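Local coordinates for tRNA-splicing ligase RtcB (Thermus thermophilus, PDB 2EPG), which probably ligates broken RNA ends, joining a 3'-phosphate or 2',3'-cyclic phosphate end to a 5'-hydroxyl end with GTP and manganese, at residues V149-R154 / G165-R170; D193-R198 / R250-Q255; E345-R350 / R361-G366. All coordinates share one frame; numbering follows the deposited sequence.

Contact 1: V149-R154 / G165-R170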
ATOM      1  N   VAL A 149      10.255  20.308  13.164  1.00 77.63           N
ATOM      2  CA  VAL A 149       9.496  20.795  12.020  1.00 74.13           C
ATOM      3  C   VAL A 149       8.064  20.622  12.504  1.00 71.96           C
ATOM      4  O   VAL A 149       7.652  19.514  12.850  1.00 72.05           O
ATOM      5  CB  VAL A 149       9.725  19.911  10.773  1.00 73.86           C
ATOM      6  CG1 VAL A 149       9.043  20.522   9.567  1.00 72.87           C
ATOM      7  CG2 VAL A 149      11.210  19.746  10.523  1.00 73.46           C
ATOM      8  N   ARG A 150       7.302  21.705  12.550  1.00 69.20           N
ATOM      9  CA  ARG A 150       5.941  21.603  13.049  1.00 66.38           C
ATOM     10  C   ARG A 150       4.949  22.426  12.248  1.00 62.61           C
ATOM     11  O   ARG A 150       5.293  23.467  11.701  1.00 63.16           O
ATOM     12  CB  ARG A 150       5.915  22.025  14.522  1.00 69.37           C
ATOM     13  CG  ARG A 150       6.873  21.218  15.393  1.00 73.01           C
ATOM     14  CD  ARG A 150       7.123  21.898  16.729  1.00 76.96           C
ATOM     15  NE  ARG A 150       8.168  21.226  17.502  1.00 79.65           N
ATOM     16  CZ  ARG A 150       8.647  21.668  18.664  1.00 80.08           C
ATOM     17  NH1 ARG A 150       9.599  20.987  19.295  1.00 80.01           N
ATOM     18  NH2 ARG A 150       8.177  22.790  19.197  1.00 79.70           N
ATOM     19  N   PHE A 151       3.712  21.946  12.190  1.00 57.43           N
ATOM     20  CA  PHE A 151       2.647  22.616  11.459  1.00 53.08           C
ATOM     21  C   PHE A 151       1.505  23.000  12.399  1.00 51.88           C
ATOM     22  O   PHE A 151       1.308  22.373  13.436  1.00 50.99           O
ATOM     23  CB  PHE A 151       2.115  21.683  10.368  1.00 50.10           C
ATOM     24  CG  PHE A 151       3.151  21.278   9.364  1.00 47.06           C
ATOM     25  CD1 PHE A 151       3.471  22.115   8.301  1.00 45.06           C
ATOM     26  CD2 PHE A 151       3.839  20.082   9.505  1.00 45.02           C
ATOM     27  CE1 PHE A 151       4.462  21.767   7.395  1.00 43.83           C
ATOM     28  CE2 PHE A 151       4.832  19.726   8.605  1.00 45.19           C
ATOM     29  CZ  PHE A 151       5.144  20.575   7.545  1.00 43.08           C
ATOM     30  N   SER A 152       0.753  24.028  12.029  1.00 50.80           N
ATOM     31  CA  SER A 152      -0.380  24.464  12.836  1.00 49.96           C
ATOM     32  C   SER A 152      -1.554  23.542  12.530  1.00 50.08           C
ATOM     33  O   SER A 152      -1.541  22.820  11.526  1.00 49.99           O
ATOM     34  CB  SER A 152      -0.758  25.898  12.479  1.00 50.12           C
ATOM     35  OG  SER A 152      -1.235  25.961  11.145  1.00 51.08           O
ATOM     36  N   LYS A 153      -2.569  23.562  13.387  1.00 48.60           N
ATOM     37  CA  LYS A 153      -3.743  22.727  13.184  1.00 48.54           C
ATOM     38  C   LYS A 153      -4.446  23.092  11.875  1.00 47.05           C
ATOM     39  O   LYS A 153      -5.027  22.233  11.205  1.00 46.52           O
ATOM     40  CB  LYS A 153      -4.697  22.860  14.377  1.00 51.25           C
ATOM     41  CG  LYS A 153      -4.932  24.289  14.831  1.00 56.60           C
ATOM     42  CD  LYS A 153      -5.513  24.337  16.244  1.00 59.90           C
ATOM     43  CE  LYS A 153      -5.472  25.754  16.818  1.00 61.58           C
ATOM     44  NZ  LYS A 153      -6.075  25.830  18.184  1.00 63.65           N
ATOM     45  N   ARG A 154      -4.393  24.361  11.498  1.00 45.60           N
ATOM     46  CA  ARG A 154      -5.019  24.759  10.252  1.00 45.29           C
ATOM     47  C   ARG A 154      -4.210  24.179   9.090  1.00 43.93           C
ATOM     48  O   ARG A 154      -4.764  23.796   8.066  1.00 42.11           O
ATOM     49  CB  ARG A 154      -5.065  26.276  10.107  1.00 47.56           C
ATOM     50  CG  ARG A 154      -5.879  26.704   8.900  1.00 53.27           C
ATOM     51  CD  ARG A 154      -5.551  28.116   8.460  1.00 58.75           C
ATOM     52  NE  ARG A 154      -4.153  28.247   8.061  1.00 62.06           N
ATOM     53  CZ  ARG A 154      -3.615  29.368   7.588  1.00 64.33           C
ATOM     54  NH1 ARG A 154      -2.329  29.399   7.253  1.00 65.29           N
ATOM     55  NH2 ARG A 154      -4.363  30.458   7.445  1.00 64.68           N
ATOM     56  N   GLY A 165       0.905  16.972  -2.118  1.00 25.08           N
ATOM     57  CA  GLY A 165       1.141  18.197  -2.861  1.00 24.88           C
ATOM     58  C   GLY A 165       1.239  19.447  -1.994  1.00 26.03           C
ATOM     59  O   GLY A 165       1.971  20.360  -2.348  1.00 26.17           O
ATOM     60  N   TRP A 166       0.507  19.503  -0.877  1.00 26.68           N
ATOM     61  CA  TRP A 166       0.552  20.675   0.012  1.00 28.12           C
ATOM     62  C   TRP A 166       1.984  20.887   0.478  1.00 28.63           C
ATOM     63  O   TRP A 166       2.498  22.002   0.439  1.00 29.08           O
ATOM     64  CB  TRP A 166      -0.338  20.471   1.251  1.00 28.84           C
ATOM     65  CG  TRP A 166      -0.565  21.729   2.096  1.00 32.15           C
ATOM     66  CD1 TRP A 166      -1.626  22.592   2.017  1.00 32.44           C
ATOM     67  CD2 TRP A 166       0.284  22.239   3.147  1.00 31.52           C
ATOM     68  NE1 TRP A 166      -1.492  23.597   2.949  1.00 33.87           N
ATOM     69  CE2 TRP A 166      -0.331  23.404   3.653  1.00 33.23           C
ATOM     70  CE3 TRP A 166       1.500  21.820   3.704  1.00 32.26           C
ATOM     71  CZ2 TRP A 166       0.231  24.161   4.693  1.00 34.75           C
ATOM     72  CZ3 TRP A 166       2.063  22.569   4.738  1.00 34.07           C
ATOM     73  CH2 TRP A 166       1.423  23.732   5.222  1.00 34.03           C
ATOM     74  N   LEU A 167       2.620  19.804   0.917  1.00 27.63           N
ATOM     75  CA  LEU A 167       3.994  19.847   1.396  1.00 28.41           C
ATOM     76  C   LEU A 167       4.994  20.183   0.291  1.00 29.90           C
ATOM     77  O   LEU A 167       5.931  20.941   0.513  1.00 30.30           O
ATOM     78  CB  LEU A 167       4.370  18.508   2.025  1.00 26.25           C
ATOM     79  CG  LEU A 167       3.743  18.153   3.379  1.00 26.57           C
ATOM     80  CD1 LEU A 167       4.096  16.706   3.745  1.00 22.82           C
ATOM     81  CD2 LEU A 167       4.270  19.105   4.439  1.00 23.25           C
ATOM     82  N   VAL A 168       4.804  19.608  -0.894  1.00 28.79           N
ATOM     83  CA  VAL A 168       5.709  19.876  -2.001  1.00 30.74           C
ATOM     84  C   VAL A 168       5.683  21.359  -2.380  1.00 31.18           C
ATOM     85  O   VAL A 168       6.728  21.960  -2.619  1.00 31.17           O
ATOM     86  CB  VAL A 168       5.325  19.048  -3.251  1.00 30.00           C
ATOM     87  CG1 VAL A 168       6.164  19.493  -4.450  1.00 26.54           C
ATOM     88  CG2 VAL A 168       5.529  17.578  -2.959  1.00 27.02           C
ATOM     89  N   LYS A 169       4.483  21.931  -2.460  1.00 32.93           N
ATOM     90  CA  LYS A 169       4.325  23.341  -2.803  1.00 33.77           C
ATOM     91  C   LYS A 169       4.945  24.270  -1.763  1.00 34.11           C
ATOM     92  O   LYS A 169       5.179  25.430  -2.057  1.00 35.15           O
ATOM     93  CB  LYS A 169       2.843  23.674  -2.998  1.00 33.94           C
ATOM     94  CG  LYS A 169       2.247  23.013  -4.232  1.00 37.06           C
ATOM     95  CD  LYS A 169       0.721  22.993  -4.220  1.00 37.06           C
ATOM     96  CE  LYS A 169       0.134  24.389  -4.148  1.00 35.13           C
ATOM     97  NZ  LYS A 169      -1.339  24.325  -4.297  1.00 35.42           N
ATOM     98  N   ARG A 170       5.219  23.771  -0.556  1.00 35.55           N
ATOM     99  CA  ARG A 170       5.850  24.607   0.472  1.00 35.25           C
ATOM    100  C   ARG A 170       7.322  24.272   0.650  1.00 35.09           C
ATOM    101  O   ARG A 170       7.920  24.611   1.662  1.00 33.00           O
ATOM    102  CB  ARG A 170       5.153  24.483   1.833  1.00 34.39           C
ATOM    103  CG  ARG A 170       3.978  25.438   2.055  1.00 36.39           C
ATOM    104  CD  ARG A 170       2.748  24.959   1.351  1.00 36.40           C
ATOM    105  NE  ARG A 170       1.618  25.881   1.425  1.00 37.51           N
ATOM    106  CZ  ARG A 170       0.471  25.667   0.789  1.00 37.39           C
ATOM    107  NH1 ARG A 170      -0.525  26.529   0.880  1.00 35.17           N
ATOM    108  NH2 ARG A 170       0.321  24.572   0.047  1.00 37.81           N
TER
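F151 carries the first segment's part of the meeting with W166 and L167. It points its CB toward helix 164-169. Its CG stands anti to the carbonyl carbon (chi1 -60°), which carries the far end of the ring to the helix. The nearest backbones stay well apart, with F151 CA 10.5 Å from L167 CA, and the gap is bridged by side chains. F151 CE1 comes to 3.7 Å from W166 CZ3, at the edge of the indole. F151 CD1 also lies 4.0 Å from W166 CH2. The two aromatic side chains slide past each other in opposite directions, with their six-membered rings steeply inclined at 78° and their centroids 5.8 Å apart. L167 adds a methyl group: its CD2 reaches 3.5 Å from F151 CZ. The contact is purely apolar. Helix 288-321 lies behind L167, which touches A306 there.

Helices 153-162 and 164-169 follow each other with a break of one residue. F151 stands just before the first helix and packs back on W166 and L167 of the second. Next, S152 is the N-cap of helix 153-162. Its side chain caps a backbone N further on, while its own N bonds to OE1 of E155, as in a capping box. The polar edge of W166 is held by the same helix, since NE1 hydrogen-bonds to E158. R170 lays its guanidinium over one face of the W166 indole, with NH2 3.4 Å above the ring plane and offset toward the rim. The same NH2 makes a weak hydrogen bond of 3.4 Å to W166 O.

Contact 2: D193-R198 / R250-Q255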
ATOM      1  N   ASP A 193     -13.566  17.477   8.494  1.00 36.16           N
ATOM      2  CA  ASP A 193     -14.697  17.587   9.423  1.00 37.27           C
ATOM      3  C   ASP A 193     -15.209  16.231   9.891  1.00 37.00           C
ATOM      4  O   ASP A 193     -15.768  16.123  10.986  1.00 37.01           O
ATOM      5  CB  ASP A 193     -15.858  18.358   8.787  1.00 40.69           C
ATOM      6  CG  ASP A 193     -15.517  19.819   8.509  1.00 45.10           C
ATOM      7  OD1 ASP A 193     -16.247  20.457   7.715  1.00 45.62           O
ATOM      8  OD2 ASP A 193     -14.526  20.332   9.088  1.00 47.16           O
ATOM      9  N   LYS A 194     -15.018  15.202   9.067  1.00 34.31           N
ATOM     10  CA  LYS A 194     -15.474  13.851   9.386  1.00 31.68           C
ATOM     11  C   LYS A 194     -14.430  13.068  10.178  1.00 31.25           C
ATOM     12  O   LYS A 194     -14.658  11.923  10.576  1.00 32.26           O
ATOM     13  CB  LYS A 194     -15.821  13.115   8.091  1.00 31.88           C
ATOM     14  CG  LYS A 194     -16.687  13.941   7.130  1.00 32.88           C
ATOM     15  CD  LYS A 194     -18.050  14.283   7.737  1.00 36.73           C
ATOM     16  CE  LYS A 194     -18.918  15.048   6.748  1.00 38.15           C
ATOM     17  NZ  LYS A 194     -20.350  14.974   7.133  1.00 42.92           N
ATOM     18  N   VAL A 195     -13.278  13.683  10.402  1.00 31.36           N
ATOM     19  CA  VAL A 195     -12.204  13.050  11.175  1.00 32.17           C
ATOM     20  C   VAL A 195     -12.397  13.492  12.628  1.00 33.87           C
ATOM     21  O   VAL A 195     -12.468  14.688  12.907  1.00 32.51           O
ATOM     22  CB  VAL A 195     -10.828  13.511  10.658  1.00 31.11           C
ATOM     23  CG1 VAL A 195      -9.708  12.966  11.550  1.00 29.70           C
ATOM     24  CG2 VAL A 195     -10.645  13.057   9.217  1.00 30.81           C
ATOM     25  N   SER A 196     -12.482  12.535  13.547  1.00 35.07           N
ATOM     26  CA  SER A 196     -12.706  12.852  14.962  1.00 35.58           C
ATOM     27  C   SER A 196     -11.560  13.632  15.569  1.00 37.17           C
ATOM     28  O   SER A 196     -10.423  13.560  15.093  1.00 37.15           O
ATOM     29  CB  SER A 196     -12.930  11.573  15.779  1.00 34.85           C
ATOM     30  OG  SER A 196     -11.714  10.894  16.017  1.00 34.91           O
ATOM     31  N   GLU A 197     -11.862  14.379  16.628  1.00 37.99           N
ATOM     32  CA  GLU A 197     -10.851  15.179  17.312  1.00 39.03           C
ATOM     33  C   GLU A 197      -9.736  14.275  17.761  1.00 37.77           C
ATOM     34  O   GLU A 197      -8.565  14.609  17.642  1.00 37.59           O
ATOM     35  CB  GLU A 197     -11.421  15.852  18.563  1.00 42.23           C
ATOM     36  CG  GLU A 197     -12.599  16.750  18.331  1.00 48.09           C
ATOM     37  CD  GLU A 197     -12.995  17.458  19.601  1.00 51.14           C
ATOM     38  OE1 GLU A 197     -12.208  18.311  20.055  1.00 55.30           O
ATOM     39  OE2 GLU A 197     -14.075  17.154  20.154  1.00 53.11           O
ATOM     40  N   ARG A 198     -10.119  13.124  18.302  1.00 36.86           N
ATOM     41  CA  ARG A 198      -9.158  12.157  18.796  1.00 37.48           C
ATOM     42  C   ARG A 198      -8.205  11.688  17.690  1.00 38.23           C
ATOM     43  O   ARG A 198      -6.993  11.599  17.907  1.00 38.49           O
ATOM     44  CB  ARG A 198      -9.905  10.971  19.393  1.00 37.40           C
ATOM     45  CG  ARG A 198      -9.019   9.866  19.891  1.00 40.87           C
ATOM     46  CD  ARG A 198      -9.863   8.794  20.543  1.00 42.97           C
ATOM     47  NE  ARG A 198      -9.059   7.675  21.019  1.00 46.56           N
ATOM     48  CZ  ARG A 198      -9.534   6.710  21.799  1.00 48.76           C
ATOM     49  NH1 ARG A 198      -8.745   5.718  22.192  1.00 50.32           N
ATOM     50  NH2 ARG A 198     -10.799   6.750  22.200  1.00 50.18           N
ATOM     51  N   ARG A 250      -0.393   6.520  10.518  1.00 33.25           N
ATOM     52  CA  ARG A 250      -0.054   6.492  11.930  1.00 35.61           C
ATOM     53  C   ARG A 250      -1.278   6.359  12.854  1.00 37.27           C
ATOM     54  O   ARG A 250      -2.157   5.534  12.611  1.00 38.83           O
ATOM     55  CB  ARG A 250       0.755   7.745  12.238  1.00 34.61           C
ATOM     56  CG  ARG A 250       1.951   7.893  11.308  1.00 36.15           C
ATOM     57  CD  ARG A 250       3.133   6.978  11.680  1.00 37.71           C
ATOM     58  NE  ARG A 250       3.938   7.552  12.762  1.00 39.13           N
ATOM     59  CZ  ARG A 250       3.828   7.220  14.048  1.00 41.10           C
ATOM     60  NH1 ARG A 250       4.595   7.817  14.954  1.00 38.00           N
ATOM     61  NH2 ARG A 250       2.978   6.267  14.424  1.00 40.00           N
ATOM     62  N   GLY A 251      -1.346   7.148  13.917  1.00 37.12           N
ATOM     63  CA  GLY A 251      -2.491   7.008  14.805  1.00 37.58           C
ATOM     64  C   GLY A 251      -3.814   7.533  14.270  1.00 37.77           C
ATOM     65  O   GLY A 251      -4.890   7.084  14.677  1.00 35.34           O
ATOM     66  N   LEU A 252      -3.731   8.489  13.350  1.00 36.79           N
ATOM     67  CA  LEU A 252      -4.907   9.105  12.768  1.00 34.65           C
ATOM     68  C   LEU A 252      -5.774   8.106  11.988  1.00 35.26           C
ATOM     69  O   LEU A 252      -6.996   8.028  12.195  1.00 33.57           O
ATOM     70  CB  LEU A 252      -4.445  10.263  11.888  1.00 35.31           C
ATOM     71  CG  LEU A 252      -5.395  11.369  11.459  1.00 34.92           C
ATOM     72  CD1 LEU A 252      -4.581  12.612  11.147  1.00 32.92           C
ATOM     73  CD2 LEU A 252      -6.198  10.919  10.265  1.00 36.44           C
ATOM     74  N   GLY A 253      -5.145   7.324  11.114  1.00 33.93           N
ATOM     75  CA  GLY A 253      -5.897   6.361  10.333  1.00 31.73           C
ATOM     76  C   GLY A 253      -6.475   5.243  11.174  1.00 33.59           C
ATOM     77  O   GLY A 253      -7.598   4.787  10.954  1.00 32.71           O
ATOM     78  N   HIS A 254      -5.701   4.791  12.147  1.00 32.65           N
ATOM     79  CA  HIS A 254      -6.147   3.725  13.025  1.00 36.50           C
ATOM     80  C   HIS A 254      -7.417   4.185  13.763  1.00 35.21           C
ATOM     81  O   HIS A 254      -8.408   3.456  13.829  1.00 35.24           O
ATOM     82  CB  HIS A 254      -5.039   3.401  14.030  1.00 40.90           C
ATOM     83  CG  HIS A 254      -5.289   2.166  14.832  1.00 45.66           C
ATOM     84  ND1 HIS A 254      -4.827   0.925  14.448  1.00 49.62           N
ATOM     85  CD2 HIS A 254      -5.939   1.981  16.005  1.00 48.74           C
ATOM     86  CE1 HIS A 254      -5.178   0.028  15.354  1.00 49.99           C
ATOM     87  NE2 HIS A 254      -5.854   0.644  16.309  1.00 50.16           N
ATOM     88  N   GLN A 255      -7.381   5.400  14.303  1.00 34.37           N
ATOM     89  CA  GLN A 255      -8.518   5.944  15.046  1.00 35.16           C
ATOM     90  C   GLN A 255      -9.746   6.079  14.157  1.00 34.59           C
ATOM     91  O   GLN A 255     -10.840   5.718  14.560  1.00 35.38           O
ATOM     92  CB  GLN A 255      -8.165   7.308  15.656  1.00 35.85           C
ATOM     93  CG  GLN A 255      -9.169   7.810  16.700  1.00 36.44           C
ATOM     94  CD  GLN A 255      -9.355   6.821  17.831  1.00 34.80           C
ATOM     95  OE1 GLN A 255      -8.396   6.439  18.483  1.00 38.73           O
ATOM     96  NE2 GLN A 255     -10.590   6.394  18.058  1.00 35.07           N
TER
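R198 and Q255 mark the closest backbone approach, with their CA atoms 7.3 Å apart. The segment 193-198 leaves a 3-10 turn, runs through V195 and S196 as a loop, and enters helix 197-203. The contact packs the N-terminal end of that helix on the first turns of helix 250-265. No hydrogen bond joins the two segments directly.

The V195 end of the contact is apolar: V195 CG1 lies 4.3 Å from L252 CD2. Both side chains also rest on helix 288-321, V195 on A299 and L252 on A300. L252 is about 8 Å, side chain to side chain, from D106, a predicted manganese ligand. S196 is the N-cap of helix 197-203. Its OG meets Q255 CG at 4.1 Å and hydrogen-bonds to A199 N and to D259 of helix 250-265, so the cap also ties the two helices.

R198 covers the amide of Q255. Its chain is extended with CG anti to the backbone N (chi1 178°), and it crosses the glutamine at about a right angle. The two flat groups are inclined by only 29°, and Q255 NE2 sits 3.5 Å above the plane of the R198 guanidinium, toward its rim. R198 NE is 2.9 Å from Q255 OE1, but the angle is too poor for a hydrogen bond. The amide bonds elsewhere: NE2 to D259, and OE1 weakly to R202. With an alanine here, D259 would probably lose its amide donor, R202 its weak acceptor, and the R198 guanidinium the flat group packed against it.

R198 thus gives Q255 packing rather than a hydrogen bond, which probably leaves its own rotation less tightly fixed.

Contact 3: E345-R350 / R361-G366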
ATOM      1  N   GLU A 345     -12.976   3.699  -8.673  1.00 27.93           N
ATOM      2  CA  GLU A 345     -12.272   3.487  -9.931  1.00 27.42           C
ATOM      3  C   GLU A 345     -13.229   3.009 -11.026  1.00 28.35           C
ATOM      4  O   GLU A 345     -14.342   2.564 -10.740  1.00 28.20           O
ATOM      5  CB  GLU A 345     -11.167   2.445  -9.729  1.00 25.49           C
ATOM      6  CG  GLU A 345     -10.108   2.835  -8.708  1.00 24.66           C
ATOM      7  CD  GLU A 345      -9.088   1.731  -8.451  1.00 26.69           C
ATOM      8  OE1 GLU A 345      -9.241   0.593  -8.983  1.00 24.57           O
ATOM      9  OE2 GLU A 345      -8.125   2.004  -7.702  1.00 26.60           O
ATOM     10  N   GLU A 346     -12.788   3.127 -12.273  1.00 28.08           N
ATOM     11  CA  GLU A 346     -13.562   2.689 -13.428  1.00 30.11           C
ATOM     12  C   GLU A 346     -13.174   1.259 -13.760  1.00 28.69           C
ATOM     13  O   GLU A 346     -12.018   0.992 -14.075  1.00 25.01           O
ATOM     14  CB  GLU A 346     -13.258   3.549 -14.653  1.00 34.17           C
ATOM     15  CG  GLU A 346     -13.697   4.993 -14.543  1.00 42.52           C
ATOM     16  CD  GLU A 346     -15.206   5.133 -14.479  1.00 46.29           C
ATOM     17  OE1 GLU A 346     -15.683   5.846 -13.560  1.00 48.27           O
ATOM     18  OE2 GLU A 346     -15.903   4.534 -15.344  1.00 46.76           O
ATOM     19  N   HIS A 347     -14.153   0.359 -13.679  1.00 29.72           N
ATOM     20  CA  HIS A 347     -13.991  -1.068 -13.987  1.00 28.40           C
ATOM     21  C   HIS A 347     -15.321  -1.527 -14.588  1.00 27.99           C
ATOM     22  O   HIS A 347     -16.389  -1.178 -14.080  1.00 26.38           O
ATOM     23  CB  HIS A 347     -13.711  -1.884 -12.723  1.00 25.45           C
ATOM     24  CG  HIS A 347     -12.419  -1.545 -12.051  1.00 26.11           C
ATOM     25  ND1 HIS A 347     -11.190  -1.934 -12.548  1.00 25.28           N
ATOM     26  CD2 HIS A 347     -12.163  -0.859 -10.911  1.00 22.43           C
ATOM     27  CE1 HIS A 347     -10.237  -1.502 -11.741  1.00 23.58           C
ATOM     28  NE2 HIS A 347     -10.801  -0.848 -10.739  1.00 22.97           N
ATOM     29  N   ARG A 348     -15.244  -2.288 -15.676  1.00 30.54           N
ATOM     30  CA  ARG A 348     -16.419  -2.808 -16.376  1.00 30.81           C
ATOM     31  C   ARG A 348     -17.310  -1.658 -16.841  1.00 31.79           C
ATOM     32  O   ARG A 348     -18.541  -1.741 -16.792  1.00 33.88           O
ATOM     33  CB  ARG A 348     -17.201  -3.727 -15.448  1.00 31.40           C
ATOM     34  CG  ARG A 348     -16.327  -4.676 -14.644  1.00 33.88           C
ATOM     35  CD  ARG A 348     -16.473  -6.108 -15.103  1.00 31.46           C
ATOM     36  NE  ARG A 348     -15.507  -6.985 -14.456  1.00 29.78           N
ATOM     37  CZ  ARG A 348     -15.806  -7.824 -13.473  1.00 30.97           C
ATOM     38  NH1 ARG A 348     -14.854  -8.584 -12.949  1.00 29.55           N
ATOM     39  NH2 ARG A 348     -17.051  -7.903 -13.014  1.00 26.33           N
ATOM     40  N   GLY A 349     -16.673  -0.575 -17.272  1.00 32.64           N
ATOM     41  CA  GLY A 349     -17.395   0.595 -17.732  1.00 32.18           C
ATOM     42  C   GLY A 349     -18.191   1.323 -16.665  1.00 32.53           C
ATOM     43  O   GLY A 349     -19.012   2.173 -16.993  1.00 34.28           O
ATOM     44  N   ARG A 350     -17.972   1.004 -15.392  1.00 32.36           N
ATOM     45  CA  ARG A 350     -18.722   1.665 -14.315  1.00 32.02           C
ATOM     46  C   ARG A 350     -17.821   2.182 -13.195  1.00 31.00           C
ATOM     47  O   ARG A 350     -16.657   1.789 -13.076  1.00 27.16           O
ATOM     48  CB  ARG A 350     -19.745   0.707 -13.701  1.00 35.57           C
ATOM     49  CG  ARG A 350     -20.912   0.351 -14.613  1.00 43.41           C
ATOM     50  CD  ARG A 350     -21.869  -0.655 -13.970  1.00 47.72           C
ATOM     51  NE  ARG A 350     -21.285  -1.991 -13.837  1.00 53.41           N
ATOM     52  CZ  ARG A 350     -20.954  -2.779 -14.862  1.00 55.91           C
ATOM     53  NH1 ARG A 350     -20.430  -3.976 -14.640  1.00 57.06           N
ATOM     54  NH2 ARG A 350     -21.146  -2.378 -16.113  1.00 58.66           N
ATOM     55  N   ARG A 361      -2.902  -1.363  -5.971  1.00 25.84           N
ATOM     56  CA  ARG A 361      -3.544  -0.985  -7.212  1.00 25.01           C
ATOM     57  C   ARG A 361      -2.389  -1.297  -8.150  1.00 22.90           C
ATOM     58  O   ARG A 361      -1.231  -1.081  -7.797  1.00 21.13           O
ATOM     59  CB  ARG A 361      -3.853   0.514  -7.271  1.00 24.45           C
ATOM     60  CG  ARG A 361      -4.714   0.892  -8.462  1.00 25.28           C
ATOM     61  CD  ARG A 361      -4.801   2.406  -8.661  1.00 28.42           C
ATOM     62  NE  ARG A 361      -3.543   2.965  -9.141  1.00 28.19           N
ATOM     63  CZ  ARG A 361      -3.389   4.234  -9.513  1.00 31.24           C
ATOM     64  NH1 ARG A 361      -2.212   4.671  -9.944  1.00 30.00           N
ATOM     65  NH2 ARG A 361      -4.412   5.070  -9.447  1.00 28.67           N
ATOM     66  N   ALA A 362      -2.693  -1.795  -9.336  1.00 23.05           N
ATOM     67  CA  ALA A 362      -1.630  -2.166 -10.261  1.00 23.32           C
ATOM     68  C   ALA A 362      -2.097  -1.987 -11.691  1.00 24.37           C
ATOM     69  O   ALA A 362      -2.286  -2.970 -12.424  1.00 22.19           O
ATOM     70  CB  ALA A 362      -1.231  -3.616 -10.007  1.00 23.74           C
ATOM     71  N   PHE A 363      -2.301  -0.727 -12.074  1.00 23.62           N
ATOM     72  CA  PHE A 363      -2.749  -0.411 -13.412  1.00 25.43           C
ATOM     73  C   PHE A 363      -1.746  -0.827 -14.490  1.00 26.10           C
ATOM     74  O   PHE A 363      -0.519  -0.863 -14.265  1.00 24.73           O
ATOM     75  CB  PHE A 363      -3.094   1.075 -13.504  1.00 26.92           C
ATOM     76  CG  PHE A 363      -4.393   1.436 -12.818  1.00 27.92           C
ATOM     77  CD1 PHE A 363      -4.763   2.767 -12.652  1.00 27.83           C
ATOM     78  CD2 PHE A 363      -5.234   0.436 -12.321  1.00 29.84           C
ATOM     79  CE1 PHE A 363      -5.950   3.100 -12.002  1.00 30.83           C
ATOM     80  CE2 PHE A 363      -6.430   0.750 -11.667  1.00 30.29           C
ATOM     81  CZ  PHE A 363      -6.791   2.091 -11.504  1.00 31.35           C
ATOM     82  N   GLY A 364      -2.278  -1.156 -15.663  1.00 24.80           N
ATOM     83  CA  GLY A 364      -1.432  -1.619 -16.749  1.00 25.98           C
ATOM     84  C   GLY A 364      -1.145  -0.636 -17.860  1.00 26.75           C
ATOM     85  O   GLY A 364      -1.626   0.501 -17.836  1.00 26.94           O
ATOM     86  N   PRO A 365      -0.375  -1.067 -18.872  1.00 28.55           N
ATOM     87  CA  PRO A 365       0.013  -0.256 -20.037  1.00 28.96           C
ATOM     88  C   PRO A 365      -1.168   0.493 -20.654  1.00 29.78           C
ATOM     89  O   PRO A 365      -2.265  -0.046 -20.759  1.00 29.88           O
ATOM     90  CB  PRO A 365       0.609  -1.291 -20.993  1.00 28.87           C
ATOM     91  CG  PRO A 365       1.233  -2.295 -20.036  1.00 29.13           C
ATOM     92  CD  PRO A 365       0.132  -2.449 -18.996  1.00 27.83           C
ATOM     93  N   GLY A 366      -0.936   1.743 -21.044  1.00 30.39           N
ATOM     94  CA  GLY A 366      -1.984   2.545 -21.652  1.00 31.84           C
ATOM     95  C   GLY A 366      -2.954   3.262 -20.719  1.00 33.88           C
ATOM     96  O   GLY A 366      -3.705   4.127 -21.167  1.00 35.22           O
TER
HETATM   97  O   HOH W   1      -7.096   4.496  -7.888  1.00 24.83           O
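E345 reaches from strand 332-347 to R361 and F363. It sits with H347 on a beta hairpin closed by a type I' turn from H347 to R350. From CB, which points toward the other segment, the chain extends through CG (chi2 175°) and brings the carboxylate into a buried site. E345 CD lies 3.8 Å from F363 CZ. Its OE1 approaches the edge of the F363 ring near the ring plane, with the carboxylate turned 65° from it. The same OE1 accepts a His-carboxylate hydrogen bond of 2.8 Å from H347 NE2, nearly straight at 165°. It uses its anti lone pair, and the bond lies in the imidazole plane. E345 OE2 rests 3.5 Å from R361 CD. It also takes a bond of 2.7 Å from a water that accepts one from R361 NH2. A salt bridge to R356 completes its set.

R361 bends at chi3 and tucks its guanidinium against F363, whose CD1 sits 3.6 Å above the centre of the group. R361 lies about 9 Å, side chain to side chain, from H339, a predicted manganese and GMP ligand.

Both carboxylate oxygens are therefore satisfied. Histidine, arginine and water would probably favour the charged form of E345, with R361 linked through water rather than directly.

Along the chain the three contacts come in series, and none nests in or crosses another. Contact 1 closes first, over ten residues that are nearly all helix. Contact 2 then closes a much longer loop of 51 residues. This loop holds strands 216-225 and 240-247 and the predicted metal ligands H215 and H246. Contacts 1 and 2 lie on the same side of the chain's centre, 18 Å apart between centres, and both pack on helix 288-321. Contact 3 closes last, across the hairpin of strands 332-347 and 350-357, and joins it to the loop after strand 360-361. Its centre is about 30 Å from that of contact 2.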